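PDB 4F53: SusD homolog from Bacteroides ovatus, which probably binds mucin O-glycans at the cell surface, as an outer-membrane lipoprotein of the SusD/RagB family with a TPR-like helical fold. Local coordinates for residues Val28-Leu31 with Ala32-Gln36; Ile87-Asn90 with Asp91-Lys95; Lys95-Pro98 with Asp99-Asn102; Leu115-Leu118 with Tyr119-Val122. All blocks are in the same frame, centred on the assembly; numbering follows the deposited sequence. Where two conformers were deposited one is given.

Contact 1 (Val28-Leu31 with Ala32-Gln36); sequences VRSL and ALNLQ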
loop_
_atom_site.group_PDB
_atom_site.type_symbol
_atom_site.label_atom_id
_atom_site.label_comp_id
_atom_site.label_asym_id
_atom_site.label_seq_id
_atom_site.Cartn_x
_atom_site.Cartn_y
_atom_site.Cartn_z
ATOM N N VAL A 28 -10.744 27.129 2.673
ATOM C CA VAL A 28 -9.654 26.625 1.817
ATOM C C VAL A 28 -8.749 25.648 2.628
ATOM O O VAL A 28 -8.461 24.546 2.152
ATOM C CB VAL A 28 -8.855 27.804 1.190
ATOM C CG1 VAL A 28 -7.495 27.362 0.642
ATOM C CG2 VAL A 28 -9.672 28.495 0.104
ATOM N N ARG A 29 -8.364 26.043 3.859
ATOM C CA ARG A 29 -7.570 25.273 4.821
ATOM C C ARG A 29 -8.288 23.969 5.165
ATOM O O ARG A 29 -7.668 22.911 5.222
ATOM C CB ARG A 29 -7.353 26.118 6.084
ATOM C CG ARG A 29 -6.895 25.359 7.330
ATOM C CD ARG A 29 -7.408 26.035 8.583
ATOM N NE ARG A 29 -7.301 25.159 9.748
ATOM C CZ ARG A 29 -7.536 25.542 11.000
ATOM N NH1 ARG A 29 -7.894 26.796 11.262
ATOM N NH2 ARG A 29 -7.403 24.680 11.999
ATOM N N SER A 30 -9.595 24.065 5.402
ATOM C CA SER A 30 -10.466 22.946 5.725
ATOM C C SER A 30 -10.518 21.921 4.557
ATOM O O SER A 30 -10.371 20.725 4.796
ATOM C CB SER A 30 -11.859 23.469 6.067
ATOM O OG SER A 30 -12.713 22.415 6.480
ATOM N N LEU A 31 -10.678 22.404 3.306
ATOM C CA LEU A 31 -10.754 21.585 2.092
ATOM C C LEU A 31 -9.427 20.905 1.820
ATOM O O LEU A 31 -9.425 19.705 1.551
ATOM C CB LEU A 31 -11.201 22.426 0.872
ATOM C CG LEU A 31 -12.590 23.103 0.978
ATOM C CD1 LEU A 31 -12.787 24.141 -0.097
ATOM C CD2 LEU A 31 -13.718 22.098 0.950
ATOM N N ALA A 32 -8.300 21.653 1.920
ATOM C CA ALA A 32 -6.928 21.147 1.731
ATOM C C ALA A 32 -6.640 19.994 2.710
ATOM O O ALA A 32 -6.063 18.973 2.325
ATOM C CB ALA A 32 -5.914 22.274 1.924
ATOM N N LEU A 33 -7.087 20.152 3.967
ATOM C CA LEU A 33 -6.919 19.166 5.017
ATOM C C LEU A 33 -7.677 17.867 4.713
ATOM O O LEU A 33 -7.128 16.804 4.986
ATOM C CB LEU A 33 -7.364 19.733 6.382
ATOM C CG LEU A 33 -6.347 20.558 7.162
ATOM C CD1 LEU A 33 -6.977 21.093 8.433
ATOM C CD2 LEU A 33 -5.081 19.742 7.485
ATOM N N ASN A 34 -8.920 17.943 4.174
ATOM C CA ASN A 34 -9.707 16.753 3.859
ATOM C C ASN A 34 -9.046 16.008 2.655
ATOM O O ASN A 34 -8.972 14.782 2.649
ATOM C CB ASN A 34 -11.188 17.144 3.585
ATOM C CG ASN A 34 -11.906 17.976 4.662
ATOM O OD1 ASN A 34 -11.479 18.103 5.825
ATOM N ND2 ASN A 34 -13.047 18.565 4.296
ATOM N N LEU A 35 -8.563 16.764 1.658
ATOM C CA LEU A 35 -7.910 16.184 0.478
ATOM C C LEU A 35 -6.635 15.479 0.892
ATOM O O LEU A 35 -6.379 14.356 0.439
ATOM C CB LEU A 35 -7.627 17.244 -0.602
ATOM C CG LEU A 35 -8.858 18.021 -1.191
ATOM C CD1 LEU A 35 -8.417 18.924 -2.310
ATOM C CD2 LEU A 35 -9.975 17.077 -1.705
ATOM N N GLN A 36 -5.867 16.102 1.809
ATOM C CA GLN A 36 -4.612 15.521 2.317
ATOM C C GLN A 36 -4.869 14.183 3.036
ATOM O O GLN A 36 -4.119 13.221 2.867
ATOM C CB GLN A 36 -3.932 16.510 3.262
ATOM C CG GLN A 36 -2.569 16.066 3.709
ATOM C CD GLN A 36 -1.959 16.999 4.704
ATOM O OE1 GLN A 36 -2.367 17.071 5.869
ATOM N NE2 GLN A 36 -0.957 17.730 4.262
#
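Arg29 and Leu33, one helical turn apart, meet at the edge of the Arg29 guanidinium: CD1 of Leu33 lies close to the plane of that group, 4.3 Å from NE of Arg29. The encounter is loose, and the arginine is poorly ordered, so its outer end is only approximately placed. The second flat group is the Asn34 carboxamide, which stands beside the Ser30 carbonyl. Its CG is anti to the carbonyl carbon (chi1 -53°), which swings the amide back toward the preceding turn. Two conformers were modelled for Asn34, so the approach of its OD1 to Ser30 O, two acceptors side by side, is doubtful. Its ND2 has a partner elsewhere, the Asp99 carboxylate on helix 82-106.

The firmer part of the contact is backbone. Ala32 N donates to Val28 O at 2.9 Å with an N-H...O angle of 167°, and Leu35 N reaches Leu31 O at 3.1 Å. Leucine CG atoms lie against two carbonyl oxygens: CG of Leu33 is 3.3 Å from Arg29 O, and CG of Leu35 is likewise 3.3 Å from Leu31 O. Val28, Leu31, Ala32 and Leu35 turn to helices 82-106 and 110-131, while Ser30 and Asn34 lie nearer solvent. This is the pattern of an amphipathic alpha-helix packed on a helical hairpin, in keeping with the helical, TPR-like fold of SusD proteins.

Contact 2 (Ile87-Asn90 with Asp91-Lys95); sequences IPFN and DFYSK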
loop_
_atom_site.group_PDB
_atom_site.type_symbol
_atom_site.label_atom_id
_atom_site.label_comp_id
_atom_site.label_asym_id
_atom_site.label_seq_id
_atom_site.Cartn_x
_atom_site.Cartn_y
_atom_site.Cartn_z
ATOM N N ILE A 87 -17.206 0.278 -1.963
ATOM C CA ILE A 87 -16.420 1.179 -1.133
ATOM C C ILE A 87 -15.038 1.561 -1.733
ATOM O O ILE A 87 -14.796 2.772 -1.758
ATOM C CB ILE A 87 -16.324 0.637 0.331
ATOM C CG1 ILE A 87 -17.746 0.541 0.917
ATOM C CG2 ILE A 87 -15.426 1.546 1.237
ATOM C CD1 ILE A 87 -17.889 -0.384 2.081
ATOM N N PRO A 88 -14.131 0.648 -2.249
ATOM C CA PRO A 88 -12.827 1.126 -2.745
ATOM C C PRO A 88 -12.869 1.901 -4.062
ATOM O O PRO A 88 -11.807 2.337 -4.544
ATOM C CB PRO A 88 -12.017 -0.167 -2.917
ATOM C CG PRO A 88 -12.771 -1.218 -2.170
ATOM C CD PRO A 88 -14.192 -0.825 -2.307
ATOM N N PHE A 89 -14.068 2.060 -4.664
ATOM C CA PHE A 89 -14.217 2.794 -5.912
ATOM C C PHE A 89 -14.988 4.084 -5.646
ATOM O O PHE A 89 -14.374 5.148 -5.562
ATOM C CB PHE A 89 -14.901 1.926 -6.992
ATOM C CG PHE A 89 -14.816 2.447 -8.414
ATOM C CD1 PHE A 89 -13.592 2.823 -8.968
ATOM C CD2 PHE A 89 -15.947 2.514 -9.216
ATOM C CE1 PHE A 89 -13.516 3.294 -10.286
ATOM C CE2 PHE A 89 -15.863 2.968 -10.536
ATOM C CZ PHE A 89 -14.650 3.355 -11.064
ATOM N N ASN A 90 -16.304 3.966 -5.426
ATOM C CA ASN A 90 -17.264 5.050 -5.217
ATOM C C ASN A 90 -16.929 5.972 -4.062
ATOM O O ASN A 90 -17.082 7.176 -4.223
ATOM C CB ASN A 90 -18.690 4.504 -5.011
ATOM C CG ASN A 90 -19.302 3.925 -6.266
ATOM O OD1 ASN A 90 -18.918 2.852 -6.739
ATOM N ND2 ASN A 90 -20.275 4.624 -6.837
ATOM N N ASP A 91 -16.499 5.432 -2.904
ATOM C CA ASP A 91 -16.234 6.258 -1.734
ATOM C C ASP A 91 -15.034 7.177 -1.921
ATOM O O ASP A 91 -15.062 8.272 -1.378
ATOM C CB ASP A 91 -16.108 5.416 -0.459
ATOM C CG ASP A 91 -17.424 4.866 0.076
ATOM O OD1 ASP A 91 -18.374 4.676 -0.735
ATOM O OD2 ASP A 91 -17.508 4.624 1.295
ATOM N N PHE A 92 -14.031 6.812 -2.732
ATOM C CA PHE A 92 -12.931 7.746 -3.004
ATOM C C PHE A 92 -13.417 8.953 -3.809
ATOM O O PHE A 92 -13.028 10.073 -3.490
ATOM C CB PHE A 92 -11.765 7.081 -3.724
ATOM C CG PHE A 92 -10.804 6.386 -2.793
ATOM C CD1 PHE A 92 -9.986 7.118 -1.933
ATOM C CD2 PHE A 92 -10.699 5.004 -2.787
ATOM C CE1 PHE A 92 -9.091 6.474 -1.079
ATOM C CE2 PHE A 92 -9.791 4.365 -1.948
ATOM C CZ PHE A 92 -9.003 5.102 -1.093
ATOM N N TYR A 93 -14.310 8.732 -4.795
ATOM C CA TYR A 93 -14.865 9.806 -5.632
ATOM C C TYR A 93 -15.789 10.728 -4.821
ATOM O O TYR A 93 -15.653 11.940 -4.942
ATOM C CB TYR A 93 -15.592 9.242 -6.873
ATOM C CG TYR A 93 -14.623 8.761 -7.936
ATOM C CD1 TYR A 93 -13.985 7.524 -7.822
ATOM C CD2 TYR A 93 -14.308 9.561 -9.033
ATOM C CE1 TYR A 93 -13.079 7.088 -8.785
ATOM C CE2 TYR A 93 -13.402 9.132 -10.001
ATOM C CZ TYR A 93 -12.802 7.892 -9.879
ATOM O OH TYR A 93 -11.898 7.482 -10.816
ATOM N N SER A 94 -16.682 10.162 -3.968
ATOM C CA SER A 94 -17.629 10.899 -3.102
ATOM C C SER A 94 -16.918 11.758 -2.069
ATOM O O SER A 94 -17.374 12.856 -1.728
ATOM C CB SER A 94 -18.535 9.928 -2.342
ATOM O OG SER A 94 -19.203 9.032 -3.210
ATOM N N LYS A 95 -15.822 11.223 -1.529
ATOM C CA LYS A 95 -15.090 11.904 -0.470
ATOM C C LYS A 95 -14.069 12.899 -1.008
ATOM O O LYS A 95 -13.810 13.892 -0.328
ATOM C CB LYS A 95 -14.395 10.893 0.450
ATOM C CG LYS A 95 -15.382 10.057 1.253
ATOM C CD LYS A 95 -14.640 8.963 1.991
ATOM C CE LYS A 95 -15.579 7.938 2.569
ATOM N NZ LYS A 95 -16.257 8.456 3.773
#
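Phe89 and Tyr93 form the dense side of this turn, the edge of the tyrosine directed at the phenylalanine face in a T-shaped pair with centroids 5.6 Å apart and planes at 64°. The nearest atoms of the two rings are both CE1, 4.1 Å apart. Phe89 CG is anti to the backbone N (chi1 -166°), and the ring thereby comes back across Tyr93 although its CB starts out away from it. Two carbonyls meet ring edges: Phe89 O lies in the plane of the Tyr93 ring, 3.3 Å from its CD1, and Pro88 O sits likewise at the edge of Phe92, 3.4 Å from CD2. Helix 110-131 and the loop residues Ile145 and Pro481 cover this side, where the backbone bond from Phe92 N to Phe89 O is weak.

The Ile87 and Asp91 pair is slacker. The two run side by side beneath Phe46 of helix 44-58, with CG2 of Ile87 3.7 Å from OD2 of Asp91, and the bond from Asp91 N to Ile87 O is weak. Ser94 is exposed yet firmly bonded, gripping Asn90 O twice: its N donates at 3.0 Å nearly along the C=O axis, and its OG, also at 3.0 Å, comes from above the carbonyl plane. Pro88 has no N-H to give, and the helix is kinked here; the in-plane approaches of ring edges to Pro88 O and Phe89 O are consistent with weakly polar C-H...O contacts.

Contact 3 (Lys95-Pro98 with Asp99-Asn102); sequences KFYP and DYFN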
loop_
_atom_site.group_PDB
_atom_site.type_symbol
_atom_site.label_atom_id
_atom_site.label_comp_id
_atom_site.label_asym_id
_atom_site.label_seq_id
_atom_site.Cartn_x
_atom_site.Cartn_y
_atom_site.Cartn_z
ATOM N N LYS A 95 -15.822 11.223 -1.529
ATOM C CA LYS A 95 -15.090 11.904 -0.470
ATOM C C LYS A 95 -14.069 12.899 -1.008
ATOM O O LYS A 95 -13.810 13.892 -0.328
ATOM C CB LYS A 95 -14.395 10.893 0.450
ATOM C CG LYS A 95 -15.382 10.057 1.253
ATOM C CD LYS A 95 -14.640 8.963 1.991
ATOM C CE LYS A 95 -15.579 7.938 2.569
ATOM N NZ LYS A 95 -16.257 8.456 3.773
ATOM N N PHE A 96 -13.478 12.644 -2.194
ATOM C CA PHE A 96 -12.439 13.524 -2.725
ATOM C C PHE A 96 -12.958 14.693 -3.585
ATOM O O PHE A 96 -12.601 15.855 -3.318
ATOM C CB PHE A 96 -11.373 12.726 -3.544
ATOM C CG PHE A 96 -10.140 13.543 -3.854
ATOM C CD1 PHE A 96 -10.082 14.349 -4.997
ATOM C CD2 PHE A 96 -9.057 13.557 -2.977
ATOM C CE1 PHE A 96 -8.971 15.162 -5.240
ATOM C CE2 PHE A 96 -7.938 14.357 -3.227
ATOM C CZ PHE A 96 -7.916 15.183 -4.337
ATOM N N TYR A 97 -13.696 14.379 -4.658
ATOM C CA TYR A 97 -14.051 15.345 -5.694
ATOM C C TYR A 97 -14.934 16.534 -5.286
ATOM O O TYR A 97 -14.574 17.634 -5.726
ATOM C CB TYR A 97 -14.589 14.664 -6.946
ATOM C CG TYR A 97 -13.445 14.165 -7.807
ATOM C CD1 TYR A 97 -12.594 15.056 -8.457
ATOM C CD2 TYR A 97 -13.146 12.807 -7.889
ATOM C CE1 TYR A 97 -11.517 14.606 -9.217
ATOM C CE2 TYR A 97 -12.099 12.344 -8.684
ATOM C CZ TYR A 97 -11.276 13.246 -9.338
ATOM O OH TYR A 97 -10.202 12.798 -10.090
ATOM N N PRO A 98 -15.999 16.443 -4.451
ATOM C CA PRO A 98 -16.740 17.672 -4.112
ATOM C C PRO A 98 -15.823 18.740 -3.477
ATOM O O PRO A 98 -15.883 19.891 -3.908
ATOM C CB PRO A 98 -17.834 17.176 -3.157
ATOM C CG PRO A 98 -18.026 15.751 -3.524
ATOM C CD PRO A 98 -16.634 15.262 -3.832
ATOM N N ASP A 99 -14.902 18.347 -2.552
ATOM C CA ASP A 99 -13.969 19.290 -1.917
ATOM C C ASP A 99 -12.919 19.807 -2.900
ATOM O O ASP A 99 -12.562 20.989 -2.853
ATOM C CB ASP A 99 -13.286 18.661 -0.702
ATOM C CG ASP A 99 -14.154 18.590 0.549
ATOM O OD1 ASP A 99 -15.327 19.027 0.493
ATOM O OD2 ASP A 99 -13.655 18.119 1.592
ATOM N N TYR A 100 -12.427 18.924 -3.790
ATOM C CA TYR A 100 -11.439 19.266 -4.806
ATOM C C TYR A 100 -11.996 20.358 -5.743
ATOM O O TYR A 100 -11.340 21.386 -5.953
ATOM C CB TYR A 100 -11.017 18.007 -5.582
ATOM C CG TYR A 100 -10.201 18.263 -6.823
ATOM C CD1 TYR A 100 -8.828 18.478 -6.748
ATOM C CD2 TYR A 100 -10.798 18.282 -8.081
ATOM C CE1 TYR A 100 -8.068 18.703 -7.893
ATOM C CE2 TYR A 100 -10.052 18.516 -9.233
ATOM C CZ TYR A 100 -8.689 18.731 -9.136
ATOM O OH TYR A 100 -7.968 18.951 -10.284
ATOM N N PHE A 101 -13.208 20.158 -6.266
ATOM C CA PHE A 101 -13.833 21.143 -7.160
ATOM C C PHE A 101 -14.133 22.446 -6.414
ATOM O O PHE A 101 -13.960 23.525 -6.981
ATOM C CB PHE A 101 -15.116 20.570 -7.793
ATOM C CG PHE A 101 -14.865 19.432 -8.759
ATOM C CD1 PHE A 101 -13.994 19.588 -9.835
ATOM C CD2 PHE A 101 -15.562 18.232 -8.641
ATOM C CE1 PHE A 101 -13.773 18.542 -10.734
ATOM C CE2 PHE A 101 -15.340 17.187 -9.546
ATOM C CZ PHE A 101 -14.442 17.346 -10.578
ATOM N N ASN A 102 -14.522 22.347 -5.133
ATOM C CA ASN A 102 -14.827 23.502 -4.306
ATOM C C ASN A 102 -13.566 24.346 -4.064
ATOM O O ASN A 102 -13.633 25.562 -4.262
ATOM C CB ASN A 102 -15.484 23.073 -3.000
ATOM C CG ASN A 102 -16.125 24.191 -2.224
ATOM O OD1 ASN A 102 -16.298 25.321 -2.705
ATOM N ND2 ASN A 102 -16.479 23.901 -0.990
HETATM O O HOH W 1 -15.395 15.945 -0.818
#
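Tyr97 presents its ring edge to the face of Tyr100 in an offset edge-to-face pair, the planes almost perpendicular at 88° although the two side chains point the same way. CD1 of Tyr97 does the touching, 3.7 Å from CD2 of Tyr100. Toward Phe101 the same tyrosine is turned quite differently: those planes are only 28° from parallel but slid apart, so the rings barely overlap, and CD1 of Tyr97 meets the far end of Phe101 at CZ, 3.6 Å away. Phe96 approaches Tyr100 obliquely from the previous turn, its CE1 3.5 Å from the tyrosine CB. Both Phe96 and Tyr100 carry CG anti to the backbone N, which sends their rings along a common side of the helix toward helix 110-131. Together these four residues make an aromatic cluster on helix 82-106, and its hydroxyls are tied across the hairpin: Tyr97 OH to Arg120 NE, Tyr100 OH to Glu117 OE1.

Behind the rings the backbone is less regular. Pro98 has no N-H for the preceding turn, and Lys95 O stands 5.1 Å from Asp99 N, too far for a direct bond. A water spans this opening, donating to Lys95 O at 2.6 Å and accepting from Asp99 N at 3.0 Å. Normal helical bonding continues from Phe96 O onward, with Phe101 N held 2.9 Å from Tyr97 O in a nearly straight bond.

Contact 4 (Leu115-Leu118 with Tyr119-Val122); sequences LAEL and YRIV
Tyr119 lays one face of its ring over the carbonyl of Leu115, whose O stands 3.2 Å above the ring plane, offset toward the rim. That oxygen is held by the Tyr119 N-H at 3.0 Å, and the ring face merely packs over it. With CG beside its own N (chi1 -57°), the ring folds back along the helix and runs parallel in direction to the Leu115 side chain.

Leu118 meets the following turn through its carbonyl, which accepts from Val122 N at 3.1 Å and is also brushed by CG2 of Val122 at 3.3 Å. Glu117 is the polar member: a bend at chi2 (63°) brings OE2 to Arg120 NH1 at 2.9 Å, a salt bridge between carboxylate and guanidinium planes 82° apart. OE2 accepts through its syn lone pair and lies at the guanidinium edge, close to that plane; OE1 is engaged by Tyr100.

Several helices surround this turn. Tyr119 and Arg120 pack on Phe96 of helix 82-106, Tyr119 also meets Leu35 of helix 25-37, Ile121 reaches Met159 and Ile166 of helix 152-173, and Leu118 packs against Leu163 of that helix and against Trp193, Phe196 and Leu200 of helix 190-207.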
loop_
_atom_site.group_PDB
_atom_site.type_symbol
_atom_site.label_atom_id
_atom_site.label_comp_id
_atom_site.label_asym_id
_atom_site.label_seq_id
_atom_site.Cartn_x
_atom_site.Cartn_y
_atom_site.Cartn_z
ATOM N N LEU A 115 -0.839 21.645 -4.494
ATOM C CA LEU A 115 -0.959 20.657 -3.427
ATOM C C LEU A 115 -2.260 19.846 -3.584
ATOM O O LEU A 115 -2.232 18.634 -3.443
ATOM C CB LEU A 115 -0.919 21.343 -2.068
ATOM C CG LEU A 115 0.444 21.800 -1.596
ATOM C CD1 LEU A 115 0.285 22.712 -0.420
ATOM C CD2 LEU A 115 1.338 20.619 -1.247
ATOM N N ALA A 116 -3.383 20.511 -3.932
ATOM C CA ALA A 116 -4.671 19.852 -4.182
ATOM C C ALA A 116 -4.521 18.811 -5.306
ATOM O O ALA A 116 -4.991 17.683 -5.155
ATOM C CB ALA A 116 -5.735 20.887 -4.543
ATOM N N GLU A 117 -3.806 19.173 -6.394
ATOM C CA GLU A 117 -3.515 18.277 -7.516
ATOM C C GLU A 117 -2.590 17.132 -7.103
ATOM O O GLU A 117 -2.776 16.016 -7.582
ATOM C CB GLU A 117 -2.889 19.039 -8.697
ATOM C CG GLU A 117 -3.140 18.371 -10.041
ATOM C CD GLU A 117 -4.602 18.295 -10.444
ATOM O OE1 GLU A 117 -5.391 19.170 -10.014
ATOM O OE2 GLU A 117 -4.962 17.351 -11.184
ATOM N N LEU A 118 -1.591 17.404 -6.235
ATOM C CA LEU A 118 -0.675 16.378 -5.724
ATOM C C LEU A 118 -1.469 15.313 -4.941
ATOM O O LEU A 118 -1.237 14.126 -5.145
ATOM C CB LEU A 118 0.431 16.999 -4.849
ATOM C CG LEU A 118 1.464 16.023 -4.221
ATOM C CD1 LEU A 118 2.267 15.292 -5.281
ATOM C CD2 LEU A 118 2.405 16.757 -3.287
ATOM N N TYR A 119 -2.434 15.739 -4.083
ATOM C CA TYR A 119 -3.278 14.840 -3.293
ATOM C C TYR A 119 -4.148 14.016 -4.215
ATOM O O TYR A 119 -4.234 12.811 -4.024
ATOM C CB TYR A 119 -4.140 15.624 -2.274
ATOM C CG TYR A 119 -3.346 16.490 -1.311
ATOM C CD1 TYR A 119 -2.042 16.145 -0.938
ATOM C CD2 TYR A 119 -3.906 17.636 -0.751
ATOM C CE1 TYR A 119 -1.319 16.924 -0.035
ATOM C CE2 TYR A 119 -3.181 18.434 0.136
ATOM C CZ TYR A 119 -1.900 18.063 0.505
ATOM O OH TYR A 119 -1.197 18.857 1.372
ATOM N N ARG A 120 -4.725 14.650 -5.259
ATOM C CA ARG A 120 -5.521 13.990 -6.301
ATOM C C ARG A 120 -4.731 12.869 -6.984
ATOM O O ARG A 120 -5.254 11.773 -7.131
ATOM C CB ARG A 120 -5.970 15.010 -7.352
ATOM C CG ARG A 120 -7.021 14.459 -8.268
ATOM C CD ARG A 120 -7.172 15.380 -9.445
ATOM N NE ARG A 120 -8.156 14.849 -10.380
ATOM C CZ ARG A 120 -8.214 15.174 -11.660
ATOM N NH1 ARG A 120 -7.339 16.028 -12.175
ATOM N NH2 ARG A 120 -9.141 14.642 -12.441
ATOM N N ILE A 121 -3.466 13.146 -7.385
ATOM C CA ILE A 121 -2.591 12.153 -8.005
ATOM C C ILE A 121 -2.390 10.941 -7.058
ATOM O O ILE A 121 -2.668 9.826 -7.476
ATOM C CB ILE A 121 -1.251 12.783 -8.467
ATOM C CG1 ILE A 121 -1.523 13.763 -9.625
ATOM C CG2 ILE A 121 -0.258 11.679 -8.890
ATOM C CD1 ILE A 121 -0.380 14.685 -10.026
ATOM N N VAL A 122 -1.997 11.164 -5.788
ATOM C CA VAL A 122 -1.750 10.093 -4.800
ATOM C C VAL A 122 -3.038 9.268 -4.545
ATOM O O VAL A 122 -2.969 8.036 -4.511
ATOM C CB VAL A 122 -1.164 10.646 -3.452
ATOM C CG1 VAL A 122 -0.907 9.527 -2.439
ATOM C CG2 VAL A 122 0.107 11.459 -3.682
#

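Overall arrangement
Contacts 2 and 3 are successive turns of helix 82-106 sharing Lys95, and both carry a proline that disturbs the main-chain bonding; contacts 1 and 4 are regular turns of helices 25-37 and 110-131. Contacts 2 and 4 are buried, each with its centre about 17 Å from the chain centre, whereas contacts 1 and 3 lie farther out and are partly buried. Contact 3 touches all the others: Leu35 of contact 1 packs on Phe96, Tyr93 O of contact 2 lies beside Pro98 CD, and the aromatic cluster adjoins contact 4. Gln36 adds a weak bond to Tyr119 of contact 4. Backbone bonds, with leucines turned to neighbouring helices, mark contact 1, aromatic pairs contacts 2 and 3, and an internal salt bridge contact 4.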